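Local coordinates for phosphate-binding protein (Xanthomonas axonopodis pv. citri, PDB 5UB3) that probably serves as a periplasmic substrate-binding protein of the phosphonate-binding family that senses a ligand and signals to a partner diguanylate cyclase, at residues A[93-98]-A[127-132]; A[184-189]-A[200-205]. All coordinates share one frame; numbering follows the deposited sequence.

In the fold
Contacts 1 and 2 use the two faces of the sheet that contains strand 92-100, and their centres lie about 11 Å apart. Contact 1 sets helix 124-136 against the strand in the interior, with all four touching residues buried. Contact 2, farther from the middle of the chain, lays the tryptophan of the short helix 183-186 on strand 200-205 and is partly open to solvent. Phe97 O to Val203 N at 2.8 Å and Phe97 N to His204 O at 2.9 Å join the two at a classic beta bulge. Contact 1 packs Leu129 and Pro130 against a threonine and one phenyl ring, its buried hydroxyl bonded to Ser125 O; contact 2 is an apolar meeting of indole with Phe200 and Ile202.

Contact 1 of 2, residues A[93-98]-A[127-132]; sequences FHTLFF and YLLPML
Thr95 OG1 is the polar atom at the centre of this buried contact: it is hydrogen-bonded to the carbonyl oxygen of Ser125, in the first turn of helix 124-136, while Leu129 and Pro130 of the same helix pack against it. Its closest neighbour in segment 127-132 is Leu129 CB, 3.4 Å away, and Leu129 CD1 follows at 3.6 Å from OG1. Threonine suits this place because its two branches do different work. With OG1 beside the backbone N (chi1 -72°), the hydroxyl reaches the helix, and the methyl CG2 is left to lie 3.9 Å from Pro130 CD, where the two side chains cross at about a right angle.

In this periplasmic binding protein fold the helix packs over a face of the sheet, and the axes of strand 95-98 and helix 127-132 approach to 8.6 Å at a signed crossing angle of -69°. Pro130 lacks an N-H, so its nitrogen cannot bond back to the preceding turn and the helix is kinked there; the compact ring instead offers CD to Thr95 and CB to Phe97. That CB lies 3.4 Å from Phe97 CZ, the far end of a ring that approaches the proline obliquely. Pro130 O sits at the edge of the Phe97 ring, in its plane. Phe97 also packs against Leu116 of strand 115-118 and the loop residue Leu108, apolar surroundings that suit a large phenyl ring. Leu129 reaches on to Leu268 of helix 259-277.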
# COMPACT_ATOMS: atom_id res chain seq x y z
N PHE A 93 6.19 -7.66 -3.16
CA PHE A 93 5.93 -8.15 -1.84
C PHE A 93 4.71 -9.06 -1.83
O PHE A 93 4.05 -9.20 -2.84
CB PHE A 93 5.89 -6.98 -0.86
CG PHE A 93 4.67 -6.08 -0.94
CD1 PHE A 93 3.76 -6.10 -2.00
CD2 PHE A 93 4.47 -5.18 0.10
CE1 PHE A 93 2.67 -5.26 -2.03
CE2 PHE A 93 3.37 -4.31 0.10
CZ PHE A 93 2.47 -4.37 -0.96
N HIS A 94 4.39 -9.63 -0.67
CA HIS A 94 3.22 -10.47 -0.52
C HIS A 94 2.70 -10.37 0.87
O HIS A 94 3.37 -9.82 1.70
CB HIS A 94 3.46 -11.94 -0.87
CG HIS A 94 4.51 -12.61 -0.06
ND1 HIS A 94 5.84 -12.54 -0.38
CD2 HIS A 94 4.42 -13.37 1.04
CE1 HIS A 94 6.53 -13.26 0.48
NE2 HIS A 94 5.69 -13.76 1.36
N THR A 95 1.49 -10.88 1.05
CA THR A 95 0.85 -10.90 2.36
C THR A 95 1.14 -12.22 3.05
O THR A 95 1.15 -13.27 2.40
CB THR A 95 -0.62 -10.56 2.25
OG1 THR A 95 -0.71 -9.15 1.97
CG2 THR A 95 -1.32 -10.85 3.58
N LEU A 96 1.44 -12.13 4.33
CA LEU A 96 1.47 -13.31 5.17
C LEU A 96 0.42 -13.22 6.26
O LEU A 96 0.06 -12.14 6.75
CB LEU A 96 2.86 -13.56 5.71
CG LEU A 96 3.69 -12.47 6.35
CD1 LEU A 96 3.07 -12.24 7.71
CD2 LEU A 96 5.19 -12.82 6.48
N PHE A 97 -0.13 -14.37 6.57
CA PHE A 97 -1.08 -14.47 7.66
C PHE A 97 -0.32 -15.10 8.78
O PHE A 97 0.37 -16.09 8.56
CB PHE A 97 -2.25 -15.34 7.29
CG PHE A 97 -3.18 -14.74 6.26
CD1 PHE A 97 -2.81 -14.69 4.94
CD2 PHE A 97 -4.42 -14.27 6.63
CE1 PHE A 97 -3.67 -14.17 3.99
CE2 PHE A 97 -5.28 -13.74 5.70
CZ PHE A 97 -4.92 -13.71 4.37
N PHE A 98 -0.46 -14.59 9.99
CA PHE A 98 0.25 -15.17 11.08
C PHE A 98 -0.64 -15.30 12.31
O PHE A 98 -1.61 -14.56 12.47
CB PHE A 98 1.49 -14.35 11.39
CG PHE A 98 1.19 -13.00 11.89
CD1 PHE A 98 1.02 -11.94 10.99
CD2 PHE A 98 1.04 -12.76 13.27
CE1 PHE A 98 0.70 -10.68 11.45
CE2 PHE A 98 0.73 -11.51 13.73
CZ PHE A 98 0.55 -10.47 12.83
N TYR A 127 -5.07 -5.38 3.82
CA TYR A 127 -6.52 -5.47 3.60
C TYR A 127 -6.83 -6.11 2.28
O TYR A 127 -7.49 -7.14 2.19
CB TYR A 127 -7.20 -4.07 3.70
CG TYR A 127 -8.64 -4.10 3.47
CD1 TYR A 127 -9.51 -4.56 4.46
CD2 TYR A 127 -9.18 -3.70 2.26
CE1 TYR A 127 -10.88 -4.57 4.25
CE2 TYR A 127 -10.52 -3.72 2.04
CZ TYR A 127 -11.37 -4.17 3.02
OH TYR A 127 -12.70 -4.20 2.77
N LEU A 128 -6.34 -5.50 1.22
CA LEU A 128 -6.79 -5.92 -0.11
C LEU A 128 -6.32 -7.30 -0.38
O LEU A 128 -7.11 -8.14 -0.73
CB LEU A 128 -6.32 -4.94 -1.19
CG LEU A 128 -6.98 -3.57 -1.08
CD1 LEU A 128 -6.21 -2.47 -1.85
CD2 LEU A 128 -8.47 -3.52 -1.41
N LEU A 129 -5.03 -7.55 -0.26
CA LEU A 129 -4.49 -8.89 -0.53
C LEU A 129 -5.05 -9.95 0.36
O LEU A 129 -5.48 -10.98 -0.15
CB LEU A 129 -2.97 -8.96 -0.52
CG LEU A 129 -2.31 -8.06 -1.58
CD1 LEU A 129 -0.79 -8.33 -1.55
CD2 LEU A 129 -2.86 -8.30 -2.97
N PRO A 130 -5.05 -9.72 1.69
CA PRO A 130 -5.65 -10.81 2.47
C PRO A 130 -7.15 -11.05 2.18
O PRO A 130 -7.57 -12.20 2.19
CB PRO A 130 -5.46 -10.36 3.92
CG PRO A 130 -5.12 -8.90 3.88
CD PRO A 130 -4.40 -8.72 2.54
N MET A 131 -7.93 -10.00 1.97
CA MET A 131 -9.34 -10.20 1.69
C MET A 131 -9.50 -10.95 0.37
O MET A 131 -10.34 -11.82 0.23
CB MET A 131 -10.14 -8.89 1.59
CG MET A 131 -10.41 -8.22 2.90
SD MET A 131 -11.37 -9.26 4.02
CE MET A 131 -12.92 -8.40 3.97
N LEU A 132 -8.68 -10.60 -0.61
CA LEU A 132 -8.72 -11.29 -1.89
C LEU A 132 -8.46 -12.76 -1.65
O LEU A 132 -9.14 -13.59 -2.22
CB LEU A 132 -7.68 -10.72 -2.87
CG LEU A 132 -7.63 -11.38 -4.21
CD1 LEU A 132 -9.01 -11.32 -4.85
CD2 LEU A 132 -6.57 -10.67 -5.04

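Contact 2 of 2, residues A[184-189]-A[200-205]; sequences VDWDDE and FRIVHR
Trp186 bridges from the short helix 183-186 to strand 200-205, one of the sheet strands of this periplasmic binding protein fold, and Phe200 and Ile202 receive it in different ways. The buried part of the contact belongs to Phe200, which meets the edge of the indole. Its CB lies 3.6 Å from Trp186 CH2, near the indole plane, while the phenyl ring approaches obliquely, CD2 lying 4.1 Å from Trp186 CZ3. Behind them stands Phe98 of the neighbouring strand, a buried ring that meets both and completes a three-ring cluster, a setting that suits a phenylalanine at position 200.

Trp186 can span the gap because CG is anti to the backbone N (chi1 -173°), which carries the indole out to the strand even though the nearest backbone pair, the CA atoms of Trp186 and Ile202, is 9.8 Å apart.

The other part of the contact is more open, for Trp186 and Ile202 both keep some exposure to solvent. Charge gathers here too: Asp187 OD1 forms a salt bridge with Lys197 NZ, and the same lysine makes a cation-pi contact with Trp186. Ile202 and Trp186 approach from opposite directions and meet in a CH-pi contact, Ile202 CG1 standing over one face of the indole, 4.0 Å from the centroid of the Trp186 six-membered ring and 23° off its normal. An isoleucine fits because its extended CG1-CD1 arm can follow a flat surface: CD1 continues across the same ring system and comes within 3.6 Å of Trp186 CE2.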
# COMPACT_ATOMS: atom_id res chain seq x y z
N VAL A 184 7.53 -7.95 4.06
CA VAL A 184 8.53 -6.94 4.43
C VAL A 184 8.29 -6.40 5.83
O VAL A 184 9.22 -6.24 6.66
CB VAL A 184 8.52 -5.77 3.45
CG1 VAL A 184 9.62 -4.77 3.82
CG2 VAL A 184 8.71 -6.28 2.05
N ASP A 185 7.02 -6.14 6.11
CA ASP A 185 6.60 -5.75 7.43
C ASP A 185 7.04 -6.73 8.50
O ASP A 185 7.46 -6.32 9.56
CB ASP A 185 5.09 -5.70 7.52
CG ASP A 185 4.48 -4.61 6.72
OD1 ASP A 185 5.10 -3.57 6.42
OD2 ASP A 185 3.28 -4.78 6.45
N TRP A 186 6.96 -8.02 8.19
CA TRP A 186 7.37 -9.07 9.08
C TRP A 186 8.77 -8.87 9.65
O TRP A 186 9.03 -9.23 10.78
CB TRP A 186 7.31 -10.38 8.32
CG TRP A 186 7.56 -11.62 9.13
CD1 TRP A 186 8.63 -12.47 9.01
CD2 TRP A 186 6.69 -12.20 10.15
NE1 TRP A 186 8.48 -13.51 9.88
CE2 TRP A 186 7.30 -13.38 10.58
CE3 TRP A 186 5.46 -11.82 10.71
CZ2 TRP A 186 6.73 -14.21 11.56
CZ3 TRP A 186 4.87 -12.65 11.69
CH2 TRP A 186 5.52 -13.83 12.11
N ASP A 187 9.68 -8.33 8.83
CA ASP A 187 11.09 -8.16 9.18
C ASP A 187 11.41 -6.73 9.56
O ASP A 187 12.57 -6.37 9.81
CB ASP A 187 11.99 -8.62 7.99
CG ASP A 187 12.00 -10.14 7.85
OD1 ASP A 187 12.01 -10.84 8.87
OD2 ASP A 187 11.92 -10.65 6.73
N ASP A 188 10.38 -5.90 9.62
CA ASP A 188 10.52 -4.54 10.03
C ASP A 188 10.12 -4.44 11.49
O ASP A 188 8.94 -4.45 11.80
CB ASP A 188 9.62 -3.66 9.19
CG ASP A 188 9.85 -2.22 9.42
OD1 ASP A 188 10.20 -1.85 10.56
OD2 ASP A 188 9.69 -1.47 8.43
N GLU A 189 11.09 -4.19 12.36
CA GLU A 189 10.84 -4.20 13.79
C GLU A 189 9.90 -3.10 14.35
O GLU A 189 9.42 -3.28 15.46
CB GLU A 189 12.16 -4.23 14.54
CG GLU A 189 13.01 -5.46 14.15
CD GLU A 189 14.26 -5.58 14.98
OE1 GLU A 189 14.32 -4.85 15.98
OE2 GLU A 189 15.14 -6.39 14.63
N PHE A 200 4.96 -15.90 17.23
CA PHE A 200 4.14 -16.09 16.05
C PHE A 200 4.64 -17.13 15.07
O PHE A 200 5.83 -17.37 14.93
CB PHE A 200 4.07 -14.75 15.26
CG PHE A 200 3.35 -13.65 15.95
CD1 PHE A 200 2.35 -13.89 16.88
CD2 PHE A 200 3.63 -12.36 15.63
CE1 PHE A 200 1.68 -12.84 17.48
CE2 PHE A 200 2.97 -11.27 16.24
CZ PHE A 200 1.98 -11.52 17.15
N ARG A 201 3.70 -17.67 14.33
CA ARG A 201 3.93 -18.62 13.29
C ARG A 201 3.20 -18.09 12.03
O ARG A 201 2.02 -17.67 12.09
CB ARG A 201 3.31 -19.93 13.77
CG ARG A 201 3.26 -21.08 12.80
CD ARG A 201 3.10 -22.41 13.57
NE ARG A 201 2.06 -22.36 14.62
CZ ARG A 201 0.77 -22.39 14.36
NH1 ARG A 201 0.36 -22.46 13.10
NH2 ARG A 201 -0.12 -22.33 15.35
N ILE A 202 3.86 -18.19 10.88
CA ILE A 202 3.20 -17.90 9.59
C ILE A 202 2.34 -19.08 9.13
O ILE A 202 2.81 -20.20 9.05
CB ILE A 202 4.24 -17.52 8.54
CG1 ILE A 202 4.97 -16.24 9.01
CG2 ILE A 202 3.57 -17.32 7.20
CD1 ILE A 202 6.32 -16.10 8.36
N VAL A 203 1.06 -18.83 8.86
CA VAL A 203 0.16 -19.89 8.42
C VAL A 203 -0.19 -19.87 6.93
O VAL A 203 -0.71 -20.85 6.42
CB VAL A 203 -1.13 -19.99 9.30
CG1 VAL A 203 -0.72 -20.34 10.71
CG2 VAL A 203 -1.99 -18.74 9.26
N HIS A 204 0.09 -18.77 6.23
CA HIS A 204 -0.25 -18.70 4.84
C HIS A 204 0.49 -17.55 4.20
O HIS A 204 0.74 -16.50 4.84
CB HIS A 204 -1.73 -18.47 4.68
CG HIS A 204 -2.18 -18.50 3.27
ND1 HIS A 204 -2.48 -19.68 2.62
CD2 HIS A 204 -2.31 -17.52 2.34
CE1 HIS A 204 -2.84 -19.42 1.37
NE2 HIS A 204 -2.71 -18.12 1.17
N ARG A 205 0.78 -17.72 2.93
CA ARG A 205 1.43 -16.66 2.14
C ARG A 205 0.66 -16.48 0.87
O ARG A 205 0.30 -17.47 0.28
CB ARG A 205 2.91 -17.06 1.80
CG ARG A 205 3.82 -17.08 3.01
CD ARG A 205 5.26 -17.43 2.66
NE ARG A 205 6.14 -17.30 3.84
CZ ARG A 205 7.06 -16.33 4.07
NH1 ARG A 205 7.31 -15.36 3.20
NH2 ARG A 205 7.79 -16.35 5.19